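PDB 6L6J: Oxidored_FMN domain-containing protein from [Pseudomonas] geniculata N1, which acts as a 6-hydroxypseudooxynicotine amine oxidase, probably using its FMN and [4Fe-4S] cluster to pass on electrons taken from the substrate amine. Local coordinates for residues A[282-285]-A[286-290]. Residues are numbered along the deposited sequence; the frame is centred on the assembly and turned at random.
Sequences IDFV and KKVTS
Val285 and Thr289, one turn apart, run alongside each other in the same direction, with Val285 CG1 4.1 Å from Thr289 CG2. Val285 O accepts hydrogen bonds from two backbone N-H groups: Thr289 N approaches almost in line with the carbonyl bond (3.2 Å), while Val288 N stands above the carbonyl plane, 58° out of it. A further bond, Lys287 N to Phe284 O, is weak. Phe284 CD2 meets Val288 CG2 at 4.1 Å, the methyl reaching the ring at its edge. With CG between its own N and carbonyl carbon (chi1 79°), Phe284 turns this edge to Val288 and one face to Val285 CG2, which sits displaced toward the rim. This short helical turn belongs to the FMN-bearing TIM barrel, in the link between strands 255-261 and 293-296. Branched Val285 suits the inner side, where it packs on Val258 and Val293 of those strands; Phe284 and Val288 instead offer apolar surface to helix 241-249, touching Arg243 and Val246 respectively. Thr289 has a methyl for the apolar contact with Val285 and a hydroxyl, anti to the backbone N (chi1 -178°), that bonds to Ala250 O and Asp251. Partly exposed Lys286 lays its aliphatic part on Val293, and NZ forms a salt bridge with Asp315.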
loop_
_atom_site.group_PDB
_atom_site.type_symbol
_atom_site.label_atom_id
_atom_site.label_comp_id
_atom_site.label_asym_id
_atom_site.label_seq_id
_atom_site.Cartn_x
_atom_site.Cartn_y
_atom_site.Cartn_z
ATOM N N ILE A 282 16.558 -13.819 -0.523
ATOM C CA ILE A 282 15.889 -15.028 -1.119
ATOM C C ILE A 282 16.764 -15.665 -2.208
ATOM O O ILE A 282 16.406 -16.768 -2.628
ATOM C CB ILE A 282 14.451 -14.735 -1.630
ATOM C CG1 ILE A 282 14.384 -13.620 -2.683
ATOM C CG2 ILE A 282 13.514 -14.449 -0.474
ATOM C CD1 ILE A 282 15.053 -13.956 -4.003
ATOM N N ASP A 283 17.832 -14.982 -2.636
ATOM C CA ASP A 283 18.861 -15.398 -3.642
ATOM C C ASP A 283 19.243 -16.870 -3.484
ATOM O O ASP A 283 19.499 -17.524 -4.491
ATOM C CB ASP A 283 20.183 -14.631 -3.440
ATOM C CG ASP A 283 20.748 -13.940 -4.673
ATOM O OD1 ASP A 283 19.972 -13.770 -5.666
ATOM O OD2 ASP A 283 21.933 -13.541 -4.626
ATOM N N PHE A 284 19.356 -17.341 -2.244
ATOM C CA PHE A 284 19.893 -18.684 -1.897
ATOM C C PHE A 284 18.851 -19.783 -2.185
ATOM O O PHE A 284 19.232 -20.963 -2.338
ATOM C CB PHE A 284 20.317 -18.730 -0.423
ATOM C CG PHE A 284 19.170 -18.916 0.542
ATOM C CD1 PHE A 284 18.427 -17.821 0.986
ATOM C CD2 PHE A 284 18.834 -20.179 1.008
ATOM C CE1 PHE A 284 17.396 -17.977 1.904
ATOM C CE2 PHE A 284 17.791 -20.338 1.909
ATOM C CZ PHE A 284 17.079 -19.239 2.363
ATOM N N VAL A 285 17.572 -19.427 -2.193
ATOM C CA VAL A 285 16.448 -20.409 -2.194
ATOM C C VAL A 285 16.556 -21.330 -3.418
ATOM O O VAL A 285 16.404 -22.537 -3.222
ATOM C CB VAL A 285 15.073 -19.708 -2.113
ATOM C CG1 VAL A 285 13.924 -20.703 -2.227
ATOM C CG2 VAL A 285 14.938 -18.907 -0.831
ATOM N N LYS A 286 16.817 -20.797 -4.618
ATOM C CA LYS A 286 16.856 -21.620 -5.867
ATOM C C LYS A 286 18.070 -22.564 -5.894
ATOM O O LYS A 286 17.993 -23.566 -6.596
ATOM C CB LYS A 286 16.796 -20.755 -7.131
ATOM C CG LYS A 286 15.380 -20.547 -7.653
ATOM C CD LYS A 286 15.286 -19.959 -9.048
ATOM C CE LYS A 286 15.675 -20.926 -10.141
ATOM N NZ LYS A 286 14.894 -22.186 -10.065
ATOM N N LYS A 287 19.137 -22.292 -5.142
ATOM C CA LYS A 287 20.301 -23.212 -5.010
ATOM C C LYS A 287 19.929 -24.436 -4.156
ATOM O O LYS A 287 20.606 -25.457 -4.308
ATOM C CB LYS A 287 21.510 -22.466 -4.440
ATOM C CG LYS A 287 21.986 -21.283 -5.280
ATOM C CD LYS A 287 23.321 -21.492 -5.983
ATOM C CE LYS A 287 23.309 -22.525 -7.098
ATOM N NZ LYS A 287 24.361 -22.241 -8.103
ATOM N N VAL A 288 18.896 -24.360 -3.312
ATOM C CA VAL A 288 18.568 -25.437 -2.327
ATOM C C VAL A 288 17.452 -26.344 -2.852
ATOM O O VAL A 288 17.550 -27.574 -2.632
ATOM C CB VAL A 288 18.188 -24.861 -0.950
ATOM C CG1 VAL A 288 17.778 -25.965 0.013
ATOM C CG2 VAL A 288 19.321 -24.013 -0.358
ATOM N N THR A 289 16.418 -25.755 -3.464
ATOM C CA THR A 289 15.196 -26.456 -3.958
ATOM C C THR A 289 15.238 -26.564 -5.486
ATOM O O THR A 289 15.654 -25.601 -6.147
ATOM C CB THR A 289 13.887 -25.766 -3.522
ATOM O OG1 THR A 289 12.794 -26.554 -4.007
ATOM C CG2 THR A 289 13.725 -24.345 -4.029
ATOM N N SER A 290 14.780 -27.694 -6.017
ATOM C CA SER A 290 14.528 -27.900 -7.469
ATOM C C SER A 290 13.147 -27.323 -7.847
ATOM O O SER A 290 12.855 -27.249 -9.043
ATOM C CB SER A 290 14.666 -29.373 -7.844
ATOM O OG SER A 290 13.690 -30.173 -7.183
#